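Local coordinates for protein soluble epoxide hydrolase (PDB 4INZ) that is a soluble enzyme of the epoxide hydrolase family, built on the alpha/beta hydrolase fold with a mostly parallel central beta sheet, at residues A[19-23]-A[31-35]; A[41-45]-A[67-71]; A[111-115]-A[284-288]; A[253-259]-A[280-284]. The protein carries 1 engineered substitution. All blocks are in the same frame, centred on the assembly; numbering follows the deposited sequence. Where two conformers were deposited one is given.

Interaction 1. Residues A[19-23]-A[31-35]; sequences SKQYI and HYISK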
loop_
_atom_site.group_PDB
_atom_site.type_symbol
_atom_site.label_atom_id
_atom_site.label_comp_id
_atom_site.label_asym_id
_atom_site.label_seq_id
_atom_site.Cartn_x
_atom_site.Cartn_y
_atom_site.Cartn_z
ATOM N N SER A 19 -16.530 11.700 6.485
ATOM C CA SER A 19 -16.028 13.042 6.212
ATOM C C SER A 19 -14.587 12.999 5.712
ATOM O O SER A 19 -13.925 11.956 5.775
ATOM C CB SER A 19 -16.127 13.917 7.464
ATOM O OG SER A 19 -15.353 13.379 8.525
ATOM N N LYS A 20 -14.108 14.134 5.207
ATOM C CA LYS A 20 -12.733 14.241 4.727
ATOM C C LYS A 20 -12.047 15.409 5.406
ATOM O O LYS A 20 -12.485 16.558 5.272
ATOM C CB LYS A 20 -12.695 14.426 3.211
ATOM C CG LYS A 20 -13.511 13.398 2.461
ATOM C CD LYS A 20 -13.271 13.467 0.968
ATOM C CE LYS A 20 -14.345 12.685 0.243
ATOM N NZ LYS A 20 -14.655 11.433 0.994
ATOM N N GLN A 21 -10.975 15.115 6.136
ATOM C CA GLN A 21 -10.253 16.147 6.868
ATOM C C GLN A 21 -8.764 15.847 6.991
ATOM O O GLN A 21 -8.235 14.948 6.331
ATOM C CB GLN A 21 -10.863 16.375 8.255
ATOM C CG GLN A 21 -10.698 15.216 9.219
ATOM C CD GLN A 21 -11.871 14.253 9.191
ATOM O OE1 GLN A 21 -12.782 14.346 10.016
ATOM N NE2 GLN A 21 -11.853 13.319 8.244
ATOM N N TYR A 22 -8.100 16.613 7.855
ATOM C CA TYR A 22 -6.645 16.598 7.953
ATOM C C TYR A 22 -6.124 16.293 9.347
ATOM O O TYR A 22 -6.773 16.588 10.358
ATOM C CB TYR A 22 -6.079 17.947 7.509
ATOM C CG TYR A 22 -6.133 18.164 6.024
ATOM C CD1 TYR A 22 -5.026 17.905 5.230
ATOM C CD2 TYR A 22 -7.293 18.616 5.407
ATOM C CE1 TYR A 22 -5.063 18.098 3.872
ATOM C CE2 TYR A 22 -7.340 18.807 4.041
ATOM C CZ TYR A 22 -6.220 18.547 3.282
ATOM O OH TYR A 22 -6.249 18.735 1.924
ATOM N N ILE A 23 -4.930 15.714 9.385
ATOM C CA ILE A 23 -4.213 15.507 10.631
ATOM C C ILE A 23 -2.756 15.925 10.445
ATOM O O ILE A 23 -2.108 15.561 9.467
ATOM C CB ILE A 23 -4.330 14.046 11.131
ATOM C CG1 ILE A 23 -3.861 13.932 12.585
ATOM C CG2 ILE A 23 -3.581 13.079 10.205
ATOM C CD1 ILE A 23 -4.174 12.595 13.223
ATOM N N HIS A 31 -4.120 14.274 4.513
ATOM C CA HIS A 31 -5.559 14.173 4.324
ATOM C C HIS A 31 -6.032 12.729 4.509
ATOM O O HIS A 31 -5.314 11.789 4.176
ATOM C CB HIS A 31 -5.918 14.660 2.922
ATOM C CG HIS A 31 -7.371 14.528 2.585
ATOM N ND1 HIS A 31 -7.873 13.469 1.857
ATOM C CD2 HIS A 31 -8.428 15.334 2.853
ATOM C CE1 HIS A 31 -9.177 13.623 1.700
ATOM N NE2 HIS A 31 -9.539 14.748 2.292
ATOM N N TYR A 32 -7.234 12.537 5.047
ATOM C CA TYR A 32 -7.754 11.173 5.208
ATOM C C TYR A 32 -9.272 11.129 5.135
ATOM O O TYR A 32 -9.941 12.138 5.365
ATOM C CB TYR A 32 -7.285 10.540 6.526
ATOM C CG TYR A 32 -7.783 11.233 7.786
ATOM C CD1 TYR A 32 -7.032 12.227 8.393
ATOM C CD2 TYR A 32 -8.991 10.880 8.374
ATOM C CE1 TYR A 32 -7.464 12.855 9.540
ATOM C CE2 TYR A 32 -9.437 11.510 9.536
ATOM C CZ TYR A 32 -8.668 12.497 10.112
ATOM O OH TYR A 32 -9.092 13.142 11.260
ATOM N N ILE A 33 -9.802 9.955 4.796
ATOM C CA ILE A 33 -11.234 9.684 4.842
ATOM C C ILE A 33 -11.530 8.971 6.141
ATOM O O ILE A 33 -10.794 8.063 6.528
ATOM C CB ILE A 33 -11.664 8.703 3.735
ATOM C CG1 ILE A 33 -11.336 9.237 2.352
ATOM C CG2 ILE A 33 -13.155 8.398 3.842
ATOM C CD1 ILE A 33 -11.712 8.247 1.264
ATOM N N SER A 34 -12.622 9.357 6.797
ATOM C CA SER A 34 -12.994 8.778 8.079
ATOM C C SER A 34 -14.476 8.419 8.098
ATOM O O SER A 34 -15.315 9.189 7.621
ATOM C CB SER A 34 -12.677 9.767 9.205
ATOM O OG SER A 34 -13.205 9.332 10.445
ATOM N N LYS A 35 -14.789 7.246 8.645
ATOM C CA LYS A 35 -16.173 6.817 8.822
ATOM C C LYS A 35 -16.260 5.826 9.985
ATOM O O LYS A 35 -15.282 5.167 10.314
ATOM C CB LYS A 35 -16.706 6.188 7.530
ATOM C CG LYS A 35 -18.218 6.033 7.464
ATOM C CD LYS A 35 -18.646 5.456 6.112
ATOM C CE LYS A 35 -20.168 5.403 5.970
ATOM N NZ LYS A 35 -20.823 4.467 6.942
#
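Gln-21 and Tyr-32 both hold CG between the backbone N and the carbonyl carbon (chi1 68° in Gln-21), and the glutamine bends again at chi2, which folds its amide back above the CE2 rim of the Tyr-32 ring. The amide and ring planes end 6° apart, with Gln-21 NE2 3.3 Å from Tyr-32 CE2. Ser-19 OG donates to Gln-21 OE1 at 3.1 Å and so limits rotation of the amide. Gln-21 O lies over one face of the Tyr-32 ring while accepting the Tyr-32 N-H at 2.9 Å. This hydrogen-bonded pair belongs to the beta hairpin of strands 20-25 and 28-36, which edges the mixed sheet of the alpha/beta hydrolase fold. Non-hydrogen-bonded pairs, Lys-20 with Ile-33 and Tyr-22 with His-31, flank it and carry their side chains on the other face. There His-31 turns its ring edge to the face of Tyr-22 in a T-shaped contact, planes at 65° and centroids 5.2 Å apart, and His-31 CB makes a CH-pi contact over the same tyrosine. Lys-20 CB sits 3.3 Å from His-31 NE2. The polar ends look elsewhere: His-31 ND1 bonds Asp-71 OD2, and Tyr-22 OH bonds the Leu-77 carbonyl.

Interaction 2. Residues A[41-45]-A[67-71]; sequences MLFLH and TVALD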
loop_
_atom_site.group_PDB
_atom_site.type_symbol
_atom_site.label_atom_id
_atom_site.label_comp_id
_atom_site.label_asym_id
_atom_site.label_seq_id
_atom_site.Cartn_x
_atom_site.Cartn_y
_atom_site.Cartn_z
ATOM N N MET A 41 -9.392 0.905 12.288
ATOM C CA MET A 41 -8.939 0.145 11.134
ATOM C C MET A 41 -8.356 1.160 10.153
ATOM O O MET A 41 -9.086 1.949 9.543
ATOM C CB MET A 41 -10.091 -0.641 10.502
ATOM C CG MET A 41 -9.653 -1.562 9.364
ATOM S SD MET A 41 -11.024 -2.526 8.702
ATOM C CE MET A 41 -11.247 -3.730 10.025
ATOM N N LEU A 42 -7.034 1.158 10.038
ATOM C CA LEU A 42 -6.314 2.147 9.243
ATOM C C LEU A 42 -5.837 1.524 7.936
ATOM O O LEU A 42 -5.140 0.508 7.953
ATOM C CB LEU A 42 -5.121 2.667 10.044
ATOM C CG LEU A 42 -4.191 3.673 9.371
ATOM C CD1 LEU A 42 -4.952 4.949 9.020
ATOM C CD2 LEU A 42 -3.008 3.990 10.291
ATOM N N PHE A 43 -6.226 2.131 6.815
ATOM C CA PHE A 43 -5.934 1.604 5.477
ATOM C C PHE A 43 -4.857 2.443 4.799
ATOM O O PHE A 43 -4.958 3.680 4.762
ATOM C CB PHE A 43 -7.180 1.672 4.578
ATOM C CG PHE A 43 -8.354 0.875 5.069
ATOM C CD1 PHE A 43 -9.226 1.406 6.016
ATOM C CD2 PHE A 43 -8.625 -0.381 4.535
ATOM C CE1 PHE A 43 -10.324 0.683 6.453
ATOM C CE2 PHE A 43 -9.725 -1.121 4.966
ATOM C CZ PHE A 43 -10.581 -0.586 5.921
ATOM N N LEU A 44 -3.854 1.773 4.236
ATOM C CA LEU A 44 -2.764 2.432 3.520
ATOM C C LEU A 44 -2.690 1.946 2.078
ATOM O O LEU A 44 -2.382 0.770 1.819
ATOM C CB LEU A 44 -1.422 2.124 4.192
ATOM C CG LEU A 44 -1.294 2.379 5.694
ATOM C CD1 LEU A 44 0.136 2.112 6.128
ATOM C CD2 LEU A 44 -1.706 3.807 6.045
ATOM N N HIS A 45 -2.957 2.859 1.148
ATOM C CA HIS A 45 -2.893 2.585 -0.280
ATOM C C HIS A 45 -1.458 2.607 -0.775
ATOM O O HIS A 45 -0.516 2.844 -0.005
ATOM C CB HIS A 45 -3.668 3.662 -1.037
ATOM C CG HIS A 45 -2.998 5.002 -0.990
ATOM N ND1 HIS A 45 -2.026 5.377 -1.892
ATOM C CD2 HIS A 45 -3.127 6.032 -0.120
ATOM C CE1 HIS A 45 -1.597 6.591 -1.590
ATOM N NE2 HIS A 45 -2.247 7.009 -0.518
ATOM N N THR A 67 -13.151 3.322 10.571
ATOM C CA THR A 67 -12.367 3.095 9.362
ATOM C C THR A 67 -11.738 4.398 8.892
ATOM O O THR A 67 -12.440 5.360 8.597
ATOM C CB THR A 67 -13.234 2.518 8.226
ATOM O OG1 THR A 67 -14.343 3.391 7.986
ATOM C CG2 THR A 67 -13.754 1.136 8.603
ATOM N N VAL A 68 -10.412 4.418 8.824
ATOM C CA VAL A 68 -9.673 5.585 8.352
ATOM C C VAL A 68 -8.766 5.193 7.191
ATOM O O VAL A 68 -7.935 4.284 7.320
ATOM C CB VAL A 68 -8.819 6.197 9.494
ATOM C CG1 VAL A 68 -7.880 7.262 8.962
ATOM C CG2 VAL A 68 -9.722 6.781 10.578
ATOM N N ALA A 69 -8.939 5.857 6.050
ATOM C CA ALA A 69 -8.064 5.627 4.902
ATOM C C ALA A 69 -7.211 6.865 4.657
ATOM O O ALA A 69 -7.728 7.941 4.350
ATOM C CB ALA A 69 -8.885 5.270 3.649
ATOM N N LEU A 70 -5.899 6.706 4.813
ATOM C CA LEU A 70 -4.957 7.814 4.716
ATOM C C LEU A 70 -4.533 8.076 3.270
ATOM O O LEU A 70 -4.341 7.137 2.497
ATOM C CB LEU A 70 -3.718 7.492 5.553
ATOM C CG LEU A 70 -2.628 8.546 5.739
ATOM C CD1 LEU A 70 -3.183 9.756 6.484
ATOM C CD2 LEU A 70 -1.469 7.928 6.514
ATOM N N ASP A 71 -4.394 9.352 2.910
ATOM C CA ASP A 71 -3.660 9.711 1.701
ATOM C C ASP A 71 -2.201 9.892 2.094
ATOM O O ASP A 71 -1.875 10.802 2.863
ATOM C CB ASP A 71 -4.188 11.012 1.083
ATOM C CG ASP A 71 -5.563 10.856 0.440
ATOM O OD1 ASP A 71 -5.916 9.741 -0.011
ATOM O OD2 ASP A 71 -6.279 11.875 0.352
HETATM O O HOH W 1 -5.296 4.604 2.173
#
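Phe-43 presents its ring edge to the strand beside it: CD1 lies 3.4 Å from Val-68 O, and CE1 touches Thr-67 CB at 3.9 Å. The two parallel strands belong to the beta-alpha-beta unit of strand 40-44, helix 55-61 and strand 66-70, in the buried centre of the alpha/beta hydrolase sheet. With CG anti to the carbonyl carbon (chi1 -61°), the Phe-43 ring lies alongside the backbone of Val-68, and Trp-54 meets it from outside the pair. Phe-43 CB rests against Ala-69 CB on the same sheet face, which helix 55-61 covers through Ile-58 and Gln-57. The opposite face carries leucines and a valine. Leu-42 crosses Val-68 at a slant, CD1 to CG1 3.7 Å, whereas Leu-44 and Leu-70 run side by side in the same direction, their CD2 methyls touching; Ile-96 of helix 89-102 packs on both. The ladder is straight where Val-68 N donates to Met-41 O at 2.9 Å (173°) and longer where Leu-70 N reaches Phe-43 O. Past the strand, His-45 opens the HGXP sequence motif of the family. Its ring edge points CD2 at Leu-70 O, while NE2 bonds Leu-72 N. Where the strands diverge, a water bridges them, donating to Phe-43 O at 2.8 Å and to Leu-70 O at 2.7 Å, and weakly accepting from His-45 N.

Interaction 3. Residues A[111-115]-A[284-288]; sequences VVHDW and HAPQH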
loop_
_atom_site.group_PDB
_atom_site.type_symbol
_atom_site.label_atom_id
_atom_site.label_comp_id
_atom_site.label_asym_id
_atom_site.label_seq_id
_atom_site.Cartn_x
_atom_site.Cartn_y
_atom_site.Cartn_z
ATOM N N VAL A 111 -4.415 -2.219 7.476
ATOM C CA VAL A 111 -4.785 -2.833 6.193
ATOM C C VAL A 111 -3.993 -2.157 5.077
ATOM O O VAL A 111 -4.060 -0.940 4.922
ATOM C CB VAL A 111 -6.290 -2.662 5.927
ATOM C CG1 VAL A 111 -6.720 -3.463 4.686
ATOM C CG2 VAL A 111 -7.076 -3.094 7.148
ATOM N N VAL A 112 -3.235 -2.931 4.309
ATOM C CA VAL A 112 -2.192 -2.323 3.477
ATOM C C VAL A 112 -2.088 -2.926 2.082
ATOM O O VAL A 112 -2.443 -4.084 1.876
ATOM C CB VAL A 112 -0.812 -2.416 4.171
ATOM C CG1 VAL A 112 -0.862 -1.744 5.547
ATOM C CG2 VAL A 112 -0.377 -3.869 4.310
ATOM N N HIS A 113 -1.576 -2.136 1.138
ATOM C CA HIS A 113 -1.506 -2.529 -0.271
ATOM C C HIS A 113 -0.338 -1.804 -0.951
ATOM O O HIS A 113 -0.139 -0.610 -0.730
ATOM C CB HIS A 113 -2.834 -2.154 -0.949
ATOM C CG HIS A 113 -2.870 -2.365 -2.429
ATOM N ND1 HIS A 113 -2.644 -3.593 -3.025
ATOM C CD2 HIS A 113 -3.172 -1.510 -3.436
ATOM C CE1 HIS A 113 -2.779 -3.475 -4.334
ATOM N NE2 HIS A 113 -3.095 -2.219 -4.609
ATOM N N ASP A 114 0.444 -2.537 -1.742
ATOM C CA ASP A 114 1.464 -1.948 -2.624
ATOM C C ASP A 114 2.489 -1.144 -1.802
ATOM O O ASP A 114 3.058 -1.686 -0.851
ATOM C CB ASP A 114 0.784 -1.116 -3.729
ATOM C CG ASP A 114 1.737 -0.702 -4.842
ATOM O OD1 ASP A 114 1.966 -1.510 -5.778
ATOM O OD2 ASP A 114 2.243 0.436 -4.794
ATOM N N TRP A 115 2.726 0.129 -2.129
ATOM C CA TRP A 115 3.634 0.937 -1.306
ATOM C C TRP A 115 3.159 0.977 0.146
ATOM O O TRP A 115 3.967 0.992 1.075
ATOM C CB TRP A 115 3.805 2.371 -1.850
ATOM C CG TRP A 115 5.154 2.598 -2.474
ATOM C CD1 TRP A 115 5.435 2.717 -3.806
ATOM C CD2 TRP A 115 6.408 2.701 -1.790
ATOM N NE1 TRP A 115 6.787 2.895 -3.993
ATOM C CE2 TRP A 115 7.407 2.886 -2.771
ATOM C CE3 TRP A 115 6.784 2.658 -0.443
ATOM C CZ2 TRP A 115 8.758 3.021 -2.447
ATOM C CZ3 TRP A 115 8.129 2.800 -0.122
ATOM C CH2 TRP A 115 9.097 2.977 -1.120
ATOM N N HIS A 284 -3.855 -6.905 -9.416
ATOM C CA HIS A 284 -3.062 -6.163 -8.433
ATOM C C HIS A 284 -3.822 -5.647 -7.204
ATOM O O HIS A 284 -3.233 -5.461 -6.126
ATOM C CB HIS A 284 -2.379 -4.974 -9.124
ATOM C CG HIS A 284 -1.482 -4.184 -8.224
ATOM N ND1 HIS A 284 -0.328 -4.703 -7.681
ATOM C CD2 HIS A 284 -1.568 -2.906 -7.780
ATOM C CE1 HIS A 284 0.259 -3.780 -6.936
ATOM N NE2 HIS A 284 -0.472 -2.680 -6.982
ATOM N N ALA A 285 -5.111 -5.385 -7.363
ATOM C CA ALA A 285 -5.869 -4.682 -6.320
ATOM C C ALA A 285 -7.201 -5.356 -5.991
ATOM O O ALA A 285 -8.279 -4.835 -6.307
ATOM C CB ALA A 285 -6.092 -3.235 -6.720
ATOM N N PRO A 286 -7.131 -6.516 -5.329
ATOM C CA PRO A 286 -8.333 -7.291 -5.005
ATOM C C PRO A 286 -9.370 -6.467 -4.254
ATOM O O PRO A 286 -10.559 -6.702 -4.419
ATOM C CB PRO A 286 -7.802 -8.389 -4.081
ATOM C CG PRO A 286 -6.360 -8.547 -4.463
ATOM C CD PRO A 286 -5.902 -7.148 -4.818
ATOM N N GLN A 287 -8.929 -5.522 -3.435
ATOM C CA GLN A 287 -9.861 -4.839 -2.552
ATOM C C GLN A 287 -10.995 -4.135 -3.301
ATOM O O GLN A 287 -12.115 -4.072 -2.790
ATOM C CB GLN A 287 -9.140 -3.902 -1.567
ATOM C CG GLN A 287 -8.487 -2.665 -2.176
ATOM C CD GLN A 287 -7.056 -2.906 -2.617
ATOM O OE1 GLN A 287 -6.735 -3.964 -3.162
ATOM N NE2 GLN A 287 -6.181 -1.924 -2.371
ATOM N N HIS A 288 -10.723 -3.603 -4.496
ATOM C CA HIS A 288 -11.816 -3.029 -5.291
ATOM C C HIS A 288 -12.164 -3.790 -6.569
ATOM O O HIS A 288 -13.178 -3.496 -7.196
ATOM C CB HIS A 288 -11.702 -1.501 -5.516
ATOM C CG HIS A 288 -10.604 -1.075 -6.442
ATOM N ND1 HIS A 288 -10.509 0.217 -6.921
ATOM C CD2 HIS A 288 -9.545 -1.744 -6.956
ATOM C CE1 HIS A 288 -9.444 0.323 -7.692
ATOM N NE2 HIS A 288 -8.839 -0.853 -7.730
#
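His-284 sets the edge of its ring against the carboxylate of Asp-114, NE2 3.0 Å from OD1, with the carboxylate and ring planes 83° apart. One face of the same imidazole is met by the rim of the His-113 ring, obliquely, with centroids 4.6 Å apart. On its far side His-284 ND1 is hydrogen-bonded to Asp-256 OD2, which helps to fix the ring's rotation. Next in sequence, Ala-285 brings its CB against the His-113 ring and occupies the N-cap position of helix 286-289, its backbone N bonded to Glu-289. Asp-114 lies in the sharp turn between strand 108-112 and helix 115-126, at the helix N-cap position, with a positive phi (59°): this is the nucleophile elbow of the alpha/beta hydrolase fold, and the trio Asp-114, His-284 and Asp-256 is consistent with the Asp-His-Asp catalytic triad of the family. Asp-114 OD2 is bonded by Phe-47 N and, weakly, by Trp-115 N at 2.7 Å. After Pro-286, which begins the helix, Gln-287 sends its side chain, bent at chi2 (-89°), back toward the elbow. There NE2 lies 3.1 Å above the plane of the His-113 ring, toward its rim, the amide upright on the ring; Asp-114 CB lies over the centre of the opposite face, 3.9 Å from the plane, so the ring is held between the two.

Interaction 4. Residues A[253-259]-A[280-284]; sequences GNQDPTF and AEASH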
loop_
_atom_site.group_PDB
_atom_site.type_symbol
_atom_site.label_atom_id
_atom_site.label_comp_id
_atom_site.label_asym_id
_atom_site.label_seq_id
_atom_site.Cartn_x
_atom_site.Cartn_y
_atom_site.Cartn_z
ATOM N N GLY A 253 -4.167 -11.155 -5.122
ATOM C CA GLY A 253 -4.672 -11.384 -6.464
ATOM C C GLY A 253 -3.633 -12.123 -7.284
ATOM O O GLY A 253 -2.540 -11.602 -7.511
ATOM N N ASN A 254 -3.957 -13.333 -7.735
ATOM C CA ASN A 254 -2.966 -14.140 -8.445
ATOM C C ASN A 254 -2.488 -13.567 -9.779
ATOM O O ASN A 254 -1.380 -13.880 -10.226
ATOM C CB ASN A 254 -3.474 -15.572 -8.656
ATOM C CG ASN A 254 -3.412 -16.399 -7.395
ATOM O OD1 ASN A 254 -2.746 -16.022 -6.434
ATOM N ND2 ASN A 254 -4.099 -17.545 -7.395
ATOM N N GLN A 255 -3.320 -12.753 -10.425
ATOM C CA GLN A 255 -3.009 -12.281 -11.777
ATOM C C GLN A 255 -2.142 -11.022 -11.792
ATOM O O GLN A 255 -1.823 -10.487 -12.859
ATOM C CB GLN A 255 -4.292 -12.045 -12.577
ATOM C CG GLN A 255 -5.189 -13.258 -12.684
ATOM C CD GLN A 255 -6.577 -12.897 -13.180
ATOM O OE1 GLN A 255 -7.040 -11.766 -12.998
ATOM N NE2 GLN A 255 -7.249 -13.853 -13.810
ATOM N N ASP A 256 -1.758 -10.556 -10.606
ATOM C CA ASP A 256 -0.933 -9.358 -10.475
ATOM C C ASP A 256 0.341 -9.449 -11.316
ATOM O O ASP A 256 1.160 -10.331 -11.096
ATOM C CB ASP A 256 -0.552 -9.181 -9.011
ATOM C CG ASP A 256 0.108 -7.851 -8.732
ATOM O OD1 ASP A 256 0.376 -7.076 -9.678
ATOM O OD2 ASP A 256 0.376 -7.590 -7.549
ATOM N N PRO A 257 0.525 -8.521 -12.266
ATOM C CA PRO A 257 1.736 -8.542 -13.097
ATOM C C PRO A 257 2.964 -7.944 -12.406
ATOM O O PRO A 257 4.075 -8.083 -12.919
ATOM C CB PRO A 257 1.347 -7.665 -14.289
ATOM C CG PRO A 257 0.366 -6.692 -13.717
ATOM C CD PRO A 257 -0.424 -7.476 -12.694
ATOM N N THR A 258 2.775 -7.306 -11.257
ATOM C CA THR A 258 3.860 -6.608 -10.569
ATOM C C THR A 258 4.493 -7.428 -9.446
ATOM O O THR A 258 5.678 -7.296 -9.156
ATOM C CB THR A 258 3.357 -5.280 -9.982
ATOM O OG1 THR A 258 2.830 -4.463 -11.036
ATOM C CG2 THR A 258 4.487 -4.544 -9.293
ATOM N N PHE A 259 3.689 -8.259 -8.796
ATOM C CA PHE A 259 4.199 -9.121 -7.728
ATOM C C PHE A 259 3.840 -10.578 -8.009
ATOM O O PHE A 259 2.666 -10.932 -8.112
ATOM C CB PHE A 259 3.673 -8.677 -6.355
ATOM C CG PHE A 259 4.134 -7.308 -5.951
ATOM C CD1 PHE A 259 5.365 -7.126 -5.338
ATOM C CD2 PHE A 259 3.346 -6.196 -6.199
ATOM C CE1 PHE A 259 5.797 -5.858 -4.979
ATOM C CE2 PHE A 259 3.774 -4.928 -5.838
ATOM C CZ PHE A 259 5.005 -4.758 -5.230
ATOM N N ALA A 280 -8.072 -16.194 -7.680
ATOM C CA ALA A 280 -7.683 -16.571 -9.031
ATOM C C ALA A 280 -8.080 -15.516 -10.063
ATOM O O ALA A 280 -7.404 -15.347 -11.078
ATOM C CB ALA A 280 -8.275 -17.933 -9.401
ATOM N N GLU A 281 -9.167 -14.801 -9.800
ATOM C CA GLU A 281 -9.718 -13.875 -10.787
ATOM C C GLU A 281 -9.491 -12.403 -10.442
ATOM O O GLU A 281 -10.208 -11.524 -10.929
ATOM C CB GLU A 281 -11.215 -14.137 -10.998
ATOM C CG GLU A 281 -11.555 -15.579 -11.353
ATOM C CD GLU A 281 -11.079 -15.968 -12.740
ATOM O OE1 GLU A 281 -10.562 -15.085 -13.460
ATOM O OE2 GLU A 281 -11.226 -17.151 -13.110
ATOM N N ALA A 282 -8.496 -12.131 -9.602
ATOM C CA ALA A 282 -8.132 -10.749 -9.317
ATOM C C ALA A 282 -6.670 -10.497 -9.614
ATOM O O ALA A 282 -5.830 -11.398 -9.515
ATOM C CB ALA A 282 -8.435 -10.391 -7.894
ATOM N N SER A 283 -6.375 -9.252 -9.959
ATOM C CA SER A 283 -5.028 -8.844 -10.296
ATOM C C SER A 283 -4.442 -8.058 -9.127
ATOM O O SER A 283 -4.543 -8.480 -7.978
ATOM C CB SER A 283 -5.043 -8.012 -11.582
ATOM O OG SER A 283 -3.728 -7.750 -12.046
ATOM N N HIS A 284 -3.855 -6.905 -9.416
ATOM C CA HIS A 284 -3.062 -6.163 -8.433
ATOM C C HIS A 284 -3.822 -5.647 -7.204
ATOM O O HIS A 284 -3.233 -5.461 -6.126
ATOM C CB HIS A 284 -2.379 -4.974 -9.124
ATOM C CG HIS A 284 -1.482 -4.184 -8.224
ATOM N ND1 HIS A 284 -0.328 -4.703 -7.681
ATOM C CD2 HIS A 284 -1.568 -2.906 -7.780
ATOM C CE1 HIS A 284 0.259 -3.780 -6.936
ATOM N NE2 HIS A 284 -0.472 -2.680 -6.982
#
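Asp-256 and His-284 meet between two loops that leave strands 248-253 and 274-279 of the alpha/beta hydrolase sheet, the places where the acid and the histidine of this fold's catalytic triad usually sit. A type I beta turn from Gly-253 to Asp-256 carries the aspartate there. Its CB lies 4.0 Å from His-284 CA; CG, anti to the backbone N (chi1 -171°), runs beside the histidine side chain in the same direction. Of the two oxygens at the tip, OD2 accepts the His-284 ND1-H at 3.0 Å in a fairly straight bond (161°). OD2 lies close to the imidazole plane, whereas ND1 approaches it from above the carboxylate plane, the two flat groups being steeply tilted against each other. OD1 lies close to the histidine and takes the backbone N-H of Thr-258 at 2.9 Å, an Asx turn that helps to fix the rotation of the carboxylate. Phe-259 offers its ring edge to the imidazole, CE2 3.9 Å from His-284 CE1. Farther out, Gln-255 N donates to Ala-282 O at 3.0 Å, and the extended Gln-255 side chain lies along 280-282, with its amide nearly perpendicular to the Glu-281 carboxylate. Ser-283 OG makes a weak, long bond to Gln-255 O and touches Pro-257 CD at 3.4 Å. At the end of strand 248-253, Gly-253 CA points a C-H at Ser-283 O, 3.3 Å away and 155° at the hydrogen.

Overall arrangement
The contacts run across the sheet from its edge hairpin toward the probable catalytic site. Interactions 1 and 2, centres 9 Å apart, are joined by a probable hydrogen bond from Thr-67 N to Lys-35 O, 2.8 Å. Interaction 2 continues into interaction 3 through another, Leu-44 N to Val-111 O, 2.8 Å. Interactions 3 and 4, centres 10 Å apart, share His-284, which lies between the carboxylates of Asp-114 and Asp-256. Bound di(hydroxyethyl)ether, probably from the crystallisation liquor, comes within about 5 Å of the Asp-114 side chain and about 4 Å of that of Phe-259, and may mark a pocket. Interaction 1, centre 29 Å from that of interaction 4, is remote from this site.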